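Local coordinates for protein NLP/P60 (Enterococcus faecium, PDB 6B8C) that is a secreted peptidoglycan endopeptidase of the NlpC/P60 family that cuts the cell-wall polymer into muropeptides, at residues 32-37 with 60-65; 106-111 with 116-121; 88-93 with 137-142; 69-74 with 79-84. One frame throughout, in Å; residues are numbered along the deposited sequence.

Contact 1 of 4, residues 32-37 with 60-65; sequences VAEAYK and RYVYLQ
Glu34 and Val62 bury the most surface where helix 28-36 packs against helix 55-67. The axes of the short segments approach to 9.2 Å and cross at 126°, so the helices run more nearly antiparallel than parallel. The backbones come closest at Ala35, whose CA lies 5.8 Å from the CA of Val62. Val62 divides its two methyls here: CG2 sits 3.8 Å from the CA of Ala35 and also meets that residue's CB, while CG1 lies alongside the aliphatic part of Glu34, 4.1 Å from its CG. Glu34 leaves the helix with CG anti to N and then bends at chi2 (74°), which folds the carboxylate over toward Gln65. There OE1 meets the side of the glutamine's aliphatic stem, 3.3 Å from Gln65 CB, and the carboxylate and amide planes are turned 48° apart; no hydrogen bond joins these two groups. The buried acid is satisfied from elsewhere. Its OE1 is hydrogen-bonded to Tyr38 OH, and its OE2 forms a salt bridge with Lys37 NZ at 2.8 Å, the ammonium approaching from above the carboxylate plane. These partners fix the rotation of the carboxylate, and the nearby ammonium probably favours its charged form. Toward the sheet, Ala35 and Val62 both rest on Ile109; between the helices, Val62 also touches Ile31 and Ala35 touches Phe58. The arrangement is the paired-helix layer of the papain-like NlpC/P60 fold, in which helices cover one face of a central antiparallel sheet.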
loop_
_atom_site.group_PDB
_atom_site.type_symbol
_atom_site.label_atom_id
_atom_site.label_comp_id
_atom_site.label_asym_id
_atom_site.label_seq_id
_atom_site.Cartn_x
_atom_site.Cartn_y
_atom_site.Cartn_z
ATOM N N VAL A 32 0.399 10.064 -1.295
ATOM C CA VAL A 32 1.850 9.892 -1.265
ATOM C C VAL A 32 2.468 10.714 -0.139
ATOM O O VAL A 32 3.354 10.241 0.590
ATOM C CB VAL A 32 2.450 10.266 -2.633
ATOM C CG1 VAL A 32 3.968 10.270 -2.569
ATOM C CG2 VAL A 32 1.954 9.306 -3.701
ATOM N N ALA A 33 2.012 11.958 0.020
ATOM C CA ALA A 33 2.565 12.823 1.055
ATOM C C ALA A 33 2.275 12.274 2.446
ATOM O O ALA A 33 3.117 12.367 3.346
ATOM C CB ALA A 33 2.009 14.238 0.904
ATOM N N GLU A 34 1.088 11.693 2.641
ATOM C CA GLU A 34 0.774 11.084 3.930
ATOM C C GLU A 34 1.597 9.821 4.159
ATOM O O GLU A 34 2.060 9.570 5.277
ATOM C CB GLU A 34 -0.720 10.771 4.015
ATOM C CG GLU A 34 -1.166 10.131 5.329
ATOM C CD GLU A 34 -1.201 11.112 6.494
ATOM O OE1 GLU A 34 -1.153 10.661 7.659
ATOM O OE2 GLU A 34 -1.280 12.334 6.249
ATOM N N ALA A 35 1.789 9.014 3.112
ATOM C CA ALA A 35 2.558 7.784 3.263
ATOM C C ALA A 35 4.010 8.078 3.616
ATOM O O ALA A 35 4.634 7.333 4.382
ATOM C CB ALA A 35 2.474 6.950 1.984
ATOM N N TYR A 36 4.566 9.165 3.071
ATOM C CA TYR A 36 5.956 9.500 3.369
ATOM C C TYR A 36 6.184 9.819 4.844
ATOM O O TYR A 36 7.319 9.702 5.321
ATOM C CB TYR A 36 6.417 10.672 2.502
ATOM C CG TYR A 36 7.162 10.239 1.257
ATOM C CD1 TYR A 36 6.482 9.739 0.154
ATOM C CD2 TYR A 36 8.546 10.328 1.187
ATOM C CE1 TYR A 36 7.158 9.337 -0.983
ATOM C CE2 TYR A 36 9.232 9.927 0.053
ATOM C CZ TYR A 36 8.532 9.434 -1.028
ATOM O OH TYR A 36 9.208 9.036 -2.160
ATOM N N LYS A 37 5.135 10.194 5.583
ATOM C CA LYS A 37 5.298 10.549 6.989
ATOM C C LYS A 37 5.745 9.376 7.851
ATOM O O LYS A 37 6.252 9.595 8.957
ATOM C CB LYS A 37 3.990 11.103 7.556
ATOM C CG LYS A 37 3.464 12.345 6.858
ATOM C CD LYS A 37 2.107 12.734 7.419
ATOM C CE LYS A 37 1.594 14.020 6.799
ATOM N NZ LYS A 37 0.272 14.411 7.368
ATOM N N ARG A 60 -4.020 0.965 4.958
ATOM C CA ARG A 60 -5.285 1.345 5.573
ATOM C C ARG A 60 -5.149 2.643 6.354
ATOM O O ARG A 60 -6.026 3.510 6.285
ATOM C CB ARG A 60 -5.786 0.228 6.487
ATOM C CG ARG A 60 -7.092 0.566 7.183
ATOM C CD ARG A 60 -7.687 -0.631 7.902
ATOM N NE ARG A 60 -7.277 -0.706 9.300
ATOM C CZ ARG A 60 -7.883 -0.060 10.290
ATOM N NH1 ARG A 60 -7.442 -0.185 11.534
ATOM N NH2 ARG A 60 -8.930 0.718 10.035
ATOM N N TYR A 61 -4.051 2.800 7.097
ATOM C CA TYR A 61 -3.859 4.005 7.894
ATOM C C TYR A 61 -3.701 5.232 7.008
ATOM O O TYR A 61 -4.262 6.294 7.302
ATOM C CB TYR A 61 -2.642 3.834 8.802
ATOM C CG TYR A 61 -2.539 4.888 9.879
ATOM C CD1 TYR A 61 -1.708 5.992 9.724
ATOM C CD2 TYR A 61 -3.288 4.786 11.046
ATOM C CE1 TYR A 61 -1.619 6.959 10.707
ATOM C CE2 TYR A 61 -3.209 5.750 12.032
ATOM C CZ TYR A 61 -2.374 6.835 11.859
ATOM O OH TYR A 61 -2.291 7.794 12.843
ATOM N N VAL A 62 -2.936 5.107 5.922
ATOM C CA VAL A 62 -2.763 6.232 5.004
ATOM C C VAL A 62 -4.111 6.660 4.431
ATOM O O VAL A 62 -4.468 7.850 4.440
ATOM C CB VAL A 62 -1.761 5.870 3.894
ATOM C CG1 VAL A 62 -1.699 6.969 2.850
ATOM C CG2 VAL A 62 -0.382 5.636 4.496
ATOM N N TYR A 63 -4.888 5.692 3.934
ATOM C CA TYR A 63 -6.175 6.041 3.344
ATOM C C TYR A 63 -7.152 6.564 4.385
ATOM O O TYR A 63 -7.983 7.419 4.072
ATOM C CB TYR A 63 -6.757 4.844 2.601
ATOM C CG TYR A 63 -6.309 4.834 1.168
ATOM C CD1 TYR A 63 -5.095 4.272 0.810
ATOM C CD2 TYR A 63 -7.078 5.432 0.178
ATOM C CE1 TYR A 63 -4.669 4.278 -0.497
ATOM C CE2 TYR A 63 -6.659 5.445 -1.134
ATOM C CZ TYR A 63 -5.455 4.865 -1.466
ATOM O OH TYR A 63 -5.027 4.871 -2.772
ATOM N N LEU A 64 -7.055 6.084 5.624
ATOM C CA LEU A 64 -7.912 6.597 6.683
ATOM C C LEU A 64 -7.582 8.049 6.997
ATOM O O LEU A 64 -8.486 8.870 7.193
ATOM C CB LEU A 64 -7.762 5.722 7.925
ATOM C CG LEU A 64 -8.937 5.640 8.892
ATOM C CD1 LEU A 64 -10.251 5.801 8.150
ATOM C CD2 LEU A 64 -8.890 4.296 9.600
ATOM N N GLN A 65 -6.291 8.383 7.037
ATOM C CA GLN A 65 -5.892 9.756 7.326
ATOM C C GLN A 65 -6.308 10.704 6.208
ATOM O O GLN A 65 -6.734 11.833 6.476
ATOM C CB GLN A 65 -4.383 9.832 7.548
ATOM C CG GLN A 65 -3.906 9.096 8.778
ATOM C CD GLN A 65 -4.680 9.486 10.016
ATOM O OE1 GLN A 65 -5.516 8.725 10.503
ATOM N NE2 GLN A 65 -4.410 10.679 10.533
#

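Contact 2 of 4, residues 106-111 with 116-121; sequences HVAIAL and YIHAPQ
His106 meets His118 across a beta hairpin, strands 106-112 and 115-118, in the antiparallel sheet of the NlpC/P60 fold. His106 CG lies anti to the backbone N, which carries its ring across to the second strand. The two rings meet rim to rim with the planes almost perpendicular, and NE2 of His106 is hydrogen-bonded to ND1 of His118 at 3.0 Å with an angle of 164°; either nitrogen could be the donor. His106 also packs on Cys55, consistent with the Cys-His-His catalytic triad of this family. Further along, Ile109 and Ile117 form a hydrogen-bonded antiparallel pair. The bond from Ile109 N to Ile117 O is nearly straight (172°), and the return bond from Ile117 N to Ile109 O is more bent (151°). The outward-facing backbone groups are taken up by neighbouring strands: His106 and Ala108 bond to Trp98 and Leu96, and Tyr116 bonds to Gly129. The hydroxyl of Tyr116 is hydrogen-bonded to Phe134 O. Ala108 CB lies 3.6 Å from His118 CB, while Leu111 CD2 and Ile117 CG2 touch at 3.9 Å beneath helix 28-36. The His118 ring is held between two neighbours, with Pro120 CA over one face and Tyr116 CE1 over the opposite one, each offset toward the rim. At the edge of the His106 ring, CE1 lies 3.5 Å from Ala119 O, near the ring plane.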
loop_
_atom_site.group_PDB
_atom_site.type_symbol
_atom_site.label_atom_id
_atom_site.label_comp_id
_atom_site.label_asym_id
_atom_site.label_seq_id
_atom_site.Cartn_x
_atom_site.Cartn_y
_atom_site.Cartn_z
ATOM N N HIS A 106 0.289 -9.323 -0.223
ATOM C CA HIS A 106 1.068 -8.116 -0.001
ATOM C C HIS A 106 0.430 -6.968 -0.765
ATOM O O HIS A 106 -0.162 -7.165 -1.830
ATOM C CB HIS A 106 2.525 -8.296 -0.438
ATOM C CG HIS A 106 3.446 -7.245 0.096
ATOM N ND1 HIS A 106 3.919 -7.260 1.390
ATOM C CD2 HIS A 106 3.972 -6.140 -0.484
ATOM C CE1 HIS A 106 4.701 -6.214 1.583
ATOM N NE2 HIS A 106 4.750 -5.517 0.462
ATOM N N VAL A 107 0.582 -5.765 -0.217
ATOM C CA VAL A 107 0.028 -4.553 -0.800
ATOM C C VAL A 107 1.004 -3.408 -0.561
ATOM O O VAL A 107 1.764 -3.404 0.410
ATOM C CB VAL A 107 -1.366 -4.228 -0.209
ATOM C CG1 VAL A 107 -1.241 -3.789 1.240
ATOM C CG2 VAL A 107 -2.075 -3.170 -1.037
ATOM N N ALA A 108 0.991 -2.443 -1.474
ATOM C CA ALA A 108 1.796 -1.236 -1.336
ATOM C C ALA A 108 1.051 -0.077 -1.983
ATOM O O ALA A 108 0.051 -0.269 -2.675
ATOM C CB ALA A 108 3.188 -1.408 -1.957
ATOM N N ILE A 109 1.543 1.138 -1.745
ATOM C CA ILE A 109 0.985 2.341 -2.353
ATOM C C ILE A 109 1.859 2.742 -3.533
ATOM O O ILE A 109 3.072 2.932 -3.383
ATOM C CB ILE A 109 0.871 3.490 -1.335
ATOM C CG1 ILE A 109 -0.230 3.193 -0.312
ATOM C CG2 ILE A 109 0.580 4.804 -2.050
ATOM C CD1 ILE A 109 -0.239 4.135 0.864
ATOM N N ALA A 110 1.242 2.871 -4.703
ATOM C CA ALA A 110 1.982 3.229 -5.903
ATOM C C ALA A 110 2.487 4.663 -5.820
ATOM O O ALA A 110 1.770 5.571 -5.389
ATOM C CB ALA A 110 1.103 3.057 -7.141
ATOM N N LEU A 111 3.736 4.859 -6.235
ATOM C CA LEU A 111 4.318 6.185 -6.359
ATOM C C LEU A 111 4.395 6.665 -7.801
ATOM O O LEU A 111 4.787 7.814 -8.033
ATOM C CB LEU A 111 5.724 6.208 -5.752
ATOM C CG LEU A 111 5.835 5.886 -4.264
ATOM C CD1 LEU A 111 7.284 5.967 -3.840
ATOM C CD2 LEU A 111 4.980 6.832 -3.441
ATOM N N TYR A 116 7.051 2.214 -5.346
ATOM C CA TYR A 116 5.998 2.118 -4.351
ATOM C C TYR A 116 6.605 2.326 -2.975
ATOM O O TYR A 116 7.821 2.428 -2.814
ATOM C CB TYR A 116 5.261 0.778 -4.436
ATOM C CG TYR A 116 6.160 -0.428 -4.550
ATOM C CD1 TYR A 116 6.760 -0.984 -3.426
ATOM C CD2 TYR A 116 6.391 -1.027 -5.783
ATOM C CE1 TYR A 116 7.574 -2.095 -3.530
ATOM C CE2 TYR A 116 7.201 -2.135 -5.897
ATOM C CZ TYR A 116 7.790 -2.665 -4.769
ATOM O OH TYR A 116 8.601 -3.771 -4.886
ATOM N N ILE A 117 5.734 2.397 -1.978
ATOM C CA ILE A 117 6.143 2.538 -0.590
ATOM C C ILE A 117 5.341 1.534 0.222
ATOM O O ILE A 117 4.153 1.319 -0.044
ATOM C CB ILE A 117 5.939 3.985 -0.083
ATOM C CG1 ILE A 117 6.264 4.092 1.405
ATOM C CG2 ILE A 117 4.524 4.476 -0.388
ATOM C CD1 ILE A 117 6.261 5.508 1.911
ATOM N N HIS A 118 5.995 0.887 1.186
ATOM C CA HIS A 118 5.330 -0.210 1.877
ATOM C C HIS A 118 6.035 -0.539 3.182
ATOM O O HIS A 118 7.185 -0.155 3.413
ATOM C CB HIS A 118 5.258 -1.466 0.997
ATOM C CG HIS A 118 6.595 -2.014 0.599
ATOM N ND1 HIS A 118 6.763 -3.309 0.157
ATOM C CD2 HIS A 118 7.824 -1.445 0.562
ATOM C CE1 HIS A 118 8.036 -3.515 -0.130
ATOM N NE2 HIS A 118 8.701 -2.399 0.106
ATOM N N ALA A 119 5.301 -1.250 4.040
ATOM C CA ALA A 119 5.854 -1.992 5.161
ATOM C C ALA A 119 6.276 -3.348 4.612
ATOM O O ALA A 119 5.427 -4.219 4.390
ATOM C CB ALA A 119 4.833 -2.133 6.292
ATOM N N PRO A 120 7.567 -3.554 4.359
ATOM C CA PRO A 120 7.990 -4.696 3.533
ATOM C C PRO A 120 7.775 -6.059 4.178
ATOM O O PRO A 120 7.101 -6.909 3.590
ATOM C CB PRO A 120 9.483 -4.423 3.302
ATOM C CG PRO A 120 9.681 -2.977 3.647
ATOM C CD PRO A 120 8.704 -2.706 4.743
ATOM N N GLN A 121 8.315 -6.287 5.369
ATOM C CA GLN A 121 8.305 -7.611 5.975
ATOM C C GLN A 121 8.790 -7.485 7.419
ATOM O O GLN A 121 9.418 -6.480 7.774
ATOM C CB GLN A 121 9.205 -8.581 5.195
ATOM C CG GLN A 121 10.669 -8.353 5.485
ATOM C CD GLN A 121 11.566 -9.033 4.490
ATOM O OE1 GLN A 121 11.264 -9.079 3.299
ATOM N NE2 GLN A 121 12.685 -9.564 4.969
#

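Contact 3 of 4, residues 88-93 with 137-142; sequences SQAKAG and DFAVSM
Ala90 and Ala139 meet methyl to methyl where the loop before strand 95-98 passes over strand 138-141 of the six-stranded antiparallel sheet of the NlpC/P60 fold. Their CB atoms are 4.0 Å apart and their CA atoms 6.4 Å apart. The methyl of Ala139 points toward the loop, whereas that of Ala90 comes in from the flank, so the two converge at a slant. Leu96 touches both methyls and completes this small apolar cluster. From Ala90 to Gly93 and from Ala139 to Met142 the backbones run 46° apart, and no hydrogen bond links the segments directly. Instead, Asp94 lies between them: its OD1 accepts a hydrogen bond from Lys91 N, and its OD2 accepts a weak one from Met142 N. At the start of strand 138-141, Asp137 and Phe138 both face Phe97 in a classic beta bulge, and the Phe138 ring meets that of Phe97 with the planes about 20° apart. Gly93 adopts a positive phi (107°), a conformation that glycine takes readily. Met142, the last residue modelled, bends at every side-chain torsion, turning its sulfur end away from the loop; its nearest approach is through CG, 4.4 Å from Gly93 O.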
loop_
_atom_site.group_PDB
_atom_site.type_symbol
_atom_site.label_atom_id
_atom_site.label_comp_id
_atom_site.label_asym_id
_atom_site.label_seq_id
_atom_site.Cartn_x
_atom_site.Cartn_y
_atom_site.Cartn_z
ATOM N N SER A 88 0.973 -1.246 -15.094
ATOM C CA SER A 88 1.406 -0.171 -15.982
ATOM C C SER A 88 0.522 1.059 -15.832
ATOM O O SER A 88 1.012 2.195 -15.850
ATOM C CB SER A 88 1.400 -0.655 -17.433
ATOM O OG SER A 88 2.175 -1.829 -17.590
ATOM N N GLN A 89 -0.785 0.853 -15.674
ATOM C CA GLN A 89 -1.751 1.937 -15.581
ATOM C C GLN A 89 -1.950 2.425 -14.148
ATOM O O GLN A 89 -3.003 2.992 -13.833
ATOM C CB GLN A 89 -3.082 1.488 -16.185
ATOM C CG GLN A 89 -2.933 0.897 -17.579
ATOM C CD GLN A 89 -4.125 0.059 -17.999
ATOM O OE1 GLN A 89 -5.190 0.125 -17.391
ATOM N NE2 GLN A 89 -3.946 -0.741 -19.046
ATOM N N ALA A 90 -0.964 2.217 -13.280
ATOM C CA ALA A 90 -1.045 2.641 -11.888
ATOM C C ALA A 90 -0.449 4.036 -11.750
ATOM O O ALA A 90 0.727 4.250 -12.065
ATOM C CB ALA A 90 -0.319 1.652 -10.977
ATOM N N LYS A 91 -1.260 4.980 -11.288
ATOM C CA LYS A 91 -0.803 6.330 -11.000
ATOM C C LYS A 91 -0.461 6.455 -9.517
ATOM O O LYS A 91 -0.726 5.559 -8.712
ATOM C CB LYS A 91 -1.868 7.351 -11.416
ATOM C CG LYS A 91 -2.323 7.194 -12.871
ATOM C CD LYS A 91 -3.494 8.110 -13.224
ATOM C CE LYS A 91 -3.064 9.566 -13.361
ATOM N NZ LYS A 91 -4.169 10.435 -13.866
ATOM N N ALA A 92 0.151 7.583 -9.164
ATOM C CA ALA A 92 0.533 7.825 -7.780
ATOM C C ALA A 92 -0.692 7.790 -6.874
ATOM O O ALA A 92 -1.676 8.493 -7.111
ATOM C CB ALA A 92 1.244 9.172 -7.660
ATOM N N GLY A 93 -0.629 6.958 -5.836
ATOM C CA GLY A 93 -1.716 6.782 -4.899
ATOM C C GLY A 93 -2.463 5.471 -5.037
ATOM O O GLY A 93 -3.074 5.019 -4.060
ATOM N N ASP A 137 1.573 -7.996 -8.661
ATOM C CA ASP A 137 0.802 -8.761 -9.632
ATOM C C ASP A 137 -0.280 -7.929 -10.314
ATOM O O ASP A 137 -0.460 -8.045 -11.531
ATOM C CB ASP A 137 0.193 -9.997 -8.963
ATOM C CG ASP A 137 1.244 -11.028 -8.579
ATOM O OD1 ASP A 137 1.968 -11.515 -9.475
ATOM O OD2 ASP A 137 1.362 -11.340 -7.375
ATOM N N PHE A 138 -1.012 -7.092 -9.579
ATOM C CA PHE A 138 -1.949 -6.179 -10.247
ATOM C C PHE A 138 -2.052 -4.894 -9.433
ATOM O O PHE A 138 -1.344 -4.711 -8.439
ATOM C CB PHE A 138 -3.316 -6.844 -10.478
ATOM C CG PHE A 138 -4.014 -7.288 -9.221
ATOM C CD1 PHE A 138 -3.861 -8.583 -8.751
ATOM C CD2 PHE A 138 -4.843 -6.422 -8.526
ATOM C CE1 PHE A 138 -4.508 -9.001 -7.603
ATOM C CE2 PHE A 138 -5.494 -6.833 -7.375
ATOM C CZ PHE A 138 -5.326 -8.122 -6.914
ATOM N N ALA A 139 -2.934 -3.986 -9.856
ATOM C CA ALA A 139 -3.106 -2.719 -9.170
ATOM C C ALA A 139 -4.591 -2.408 -9.064
ATOM O O ALA A 139 -5.437 -3.072 -9.667
ATOM C CB ALA A 139 -2.361 -1.587 -9.888
ATOM N N VAL A 140 -4.897 -1.374 -8.287
ATOM C CA VAL A 140 -6.264 -0.966 -7.996
ATOM C C VAL A 140 -6.297 0.553 -7.974
ATOM O O VAL A 140 -5.564 1.183 -7.200
ATOM C CB VAL A 140 -6.770 -1.540 -6.660
ATOM C CG1 VAL A 140 -8.045 -0.846 -6.235
ATOM C CG2 VAL A 140 -7.004 -3.041 -6.778
ATOM N N SER A 141 -7.121 1.138 -8.842
ATOM C CA SER A 141 -7.343 2.575 -8.858
ATOM C C SER A 141 -8.355 2.956 -7.789
ATOM O O SER A 141 -9.316 2.222 -7.530
ATOM C CB SER A 141 -7.842 3.030 -10.231
ATOM O OG SER A 141 -6.922 2.699 -11.257
ATOM N N MET A 142 -8.133 4.113 -7.175
ATOM C CA MET A 142 -8.945 4.576 -6.060
ATOM C C MET A 142 -9.595 5.920 -6.376
ATOM O O MET A 142 -8.917 6.947 -6.452
ATOM C CB MET A 142 -8.085 4.687 -4.800
ATOM C CG MET A 142 -7.137 3.512 -4.600
ATOM S SD MET A 142 -7.934 2.064 -3.888
ATOM C CE MET A 142 -8.409 2.713 -2.288
#

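Contact 4 of 4, residues 69-74 with 79-84; sequences RDIGGW and ESAGTK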
loop_
_atom_site.group_PDB
_atom_site.type_symbol
_atom_site.label_atom_id
_atom_site.label_comp_id
_atom_site.label_asym_id
_atom_site.label_seq_id
_atom_site.Cartn_x
_atom_site.Cartn_y
_atom_site.Cartn_z
ATOM N N ARG A 69 -12.228 7.063 4.983
ATOM C CA ARG A 69 -12.896 5.787 4.786
ATOM C C ARG A 69 -11.953 4.635 5.116
ATOM O O ARG A 69 -10.726 4.762 5.066
ATOM C CB ARG A 69 -13.410 5.660 3.353
ATOM C CG ARG A 69 -12.317 5.517 2.319
ATOM C CD ARG A 69 -12.672 6.271 1.051
ATOM N NE ARG A 69 -12.720 5.391 -0.112
ATOM C CZ ARG A 69 -11.649 4.994 -0.790
ATOM N NH1 ARG A 69 -10.440 5.393 -0.414
ATOM N NH2 ARG A 69 -11.786 4.194 -1.839
ATOM N N ASP A 70 -12.550 3.499 5.453
ATOM C CA ASP A 70 -11.829 2.341 5.967
ATOM C C ASP A 70 -11.826 1.252 4.898
ATOM O O ASP A 70 -12.769 0.462 4.801
ATOM C CB ASP A 70 -12.469 1.851 7.265
ATOM C CG ASP A 70 -11.533 0.990 8.098
ATOM O OD1 ASP A 70 -10.786 0.178 7.523
ATOM O OD2 ASP A 70 -11.540 1.129 9.338
ATOM N N ILE A 71 -10.760 1.209 4.099
ATOM C CA ILE A 71 -10.512 0.057 3.240
ATOM C C ILE A 71 -10.142 -1.087 4.175
ATOM O O ILE A 71 -9.850 -0.856 5.351
ATOM C CB ILE A 71 -9.416 0.348 2.197
ATOM C CG1 ILE A 71 -8.037 0.433 2.852
ATOM C CG2 ILE A 71 -9.708 1.656 1.486
ATOM C CD1 ILE A 71 -6.910 0.698 1.863
ATOM N N GLY A 72 -10.165 -2.319 3.679
ATOM C CA GLY A 72 -9.995 -3.476 4.543
ATOM C C GLY A 72 -8.847 -3.443 5.539
ATOM O O GLY A 72 -7.815 -2.809 5.296
ATOM N N GLY A 73 -9.019 -4.133 6.673
ATOM C CA GLY A 73 -7.970 -4.213 7.674
ATOM C C GLY A 73 -6.861 -5.189 7.345
ATOM O O GLY A 73 -5.754 -5.057 7.878
ATOM N N TRP A 74 -7.132 -6.167 6.491
ATOM C CA TRP A 74 -6.121 -7.073 5.970
ATOM C C TRP A 74 -6.135 -6.982 4.443
ATOM O O TRP A 74 -6.812 -6.134 3.856
ATOM C CB TRP A 74 -6.332 -8.500 6.491
ATOM C CG TRP A 74 -7.728 -9.046 6.349
ATOM C CD1 TRP A 74 -8.865 -8.574 6.946
ATOM C CD2 TRP A 74 -8.121 -10.197 5.596
ATOM N NE1 TRP A 74 -9.943 -9.348 6.590
ATOM C CE2 TRP A 74 -9.512 -10.351 5.763
ATOM C CE3 TRP A 74 -7.433 -11.106 4.785
ATOM C CZ2 TRP A 74 -10.228 -11.376 5.150
ATOM C CZ3 TRP A 74 -8.149 -12.127 4.181
ATOM C CH2 TRP A 74 -9.530 -12.252 4.365
ATOM N N GLU A 79 -8.729 -5.338 -1.822
ATOM C CA GLU A 79 -8.846 -5.556 -3.258
ATOM C C GLU A 79 -10.142 -4.998 -3.835
ATOM O O GLU A 79 -10.269 -4.923 -5.061
ATOM C CB GLU A 79 -8.761 -7.050 -3.571
ATOM C CG GLU A 79 -7.477 -7.727 -3.128
ATOM C CD GLU A 79 -7.561 -9.241 -3.235
ATOM O OE1 GLU A 79 -7.055 -9.937 -2.330
ATOM O OE2 GLU A 79 -8.145 -9.736 -4.223
ATOM N N SER A 80 -11.101 -4.610 -2.992
ATOM C CA SER A 80 -12.385 -4.110 -3.466
ATOM C C SER A 80 -12.491 -2.592 -3.441
ATOM O O SER A 80 -13.484 -2.049 -3.936
ATOM C CB SER A 80 -13.527 -4.701 -2.628
ATOM O OG SER A 80 -13.445 -6.114 -2.574
ATOM N N ALA A 81 -11.496 -1.898 -2.885
ATOM C CA ALA A 81 -11.608 -0.471 -2.617
ATOM C C ALA A 81 -11.612 0.390 -3.874
ATOM O O ALA A 81 -11.923 1.582 -3.777
ATOM C CB ALA A 81 -10.473 -0.038 -1.692
ATOM N N GLY A 82 -11.282 -0.164 -5.030
ATOM C CA GLY A 82 -11.270 0.589 -6.273
ATOM C C GLY A 82 -11.518 -0.335 -7.442
ATOM O O GLY A 82 -12.132 -1.395 -7.295
ATOM N N THR A 83 -11.035 0.062 -8.615
ATOM C CA THR A 83 -11.197 -0.731 -9.829
ATOM C C THR A 83 -9.868 -1.379 -10.201
ATOM O O THR A 83 -8.836 -0.705 -10.249
ATOM C CB THR A 83 -11.720 0.127 -10.989
ATOM O OG1 THR A 83 -11.589 -0.594 -12.221
ATOM C CG2 THR A 83 -10.958 1.441 -11.083
ATOM N N LYS A 84 -9.894 -2.691 -10.439
ATOM C CA LYS A 84 -8.679 -3.415 -10.797
ATOM C C LYS A 84 -8.106 -2.889 -12.106
ATOM O O LYS A 84 -8.833 -2.459 -13.006
ATOM C CB LYS A 84 -8.960 -4.913 -10.909
ATOM C CG LYS A 84 -8.965 -5.627 -9.570
ATOM C CD LYS A 84 -9.390 -7.078 -9.712
ATOM C CE LYS A 84 -9.242 -7.813 -8.391
ATOM N NZ LYS A 84 -9.890 -7.075 -7.270
#
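Ile71 and Ala81 mark the closest backbone approach, their CA atoms 6.0 Å apart, between two segments that are largely irregular. Residues 69-74 form a loop with no helix or strand, extended from Arg69 to Gly72 and turning at Gly73. Residues 79-81 have helical backbone angles but lack the regular bonds, and the chain becomes a strand only at Thr83. The side chains of Ile71 and Ala81 point at each other across the gap, and CG2 of Ile71 touches CB of Ala81 at 3.7 Å. With chi1 at 71°, CG1 of Ile71 lies between the backbone N and the carbonyl carbon, which puts CG2 anti to the carbonyl carbon and against the methyl of Ala81. The bent chain of Arg69 reaches alongside, bringing NH2 to 3.3 Å from Ala81 O; the oxygen lies at the guanidinium edge, near its plane, but the angle is too poor for a hydrogen bond. One face of the same guanidinium has Ile71 CG2 4.2 Å above it, toward the rim. Arg69 and Ala81 both also touch Met142. The contact belongs to the connection from helix 55-67 into edge strand 83-85 of the NlpC/P60 sheet: Asp70 forms a salt bridge with Arg60, Ile71 packs between Tyr63 and Leu95, and Thr83 pairs through its backbone with Ser141 of strand 138-141.

In the fold
From the N terminus, contact 1 brings helix 28-36 onto helix 55-67, closing a loop that contains the small 48-49/52-53 hairpin. Contact 4 then closes a short excursion from the end of helix 55-67 into edge strand 83-85. Contact 3 spans 88 to 142 and closes the largest loop, which holds contact 2, the 106-112/115-118 hairpin, nested within it; no two contacts cross. The helix pair of contact 1 packs directly on the hairpin through Val62 and Ile109. The backbones of Ala110 and Gly93 link contacts 2 and 3, and those of Ser141 and Thr83 link contacts 3 and 4, so helices, hairpin and sheet edge form one compact domain.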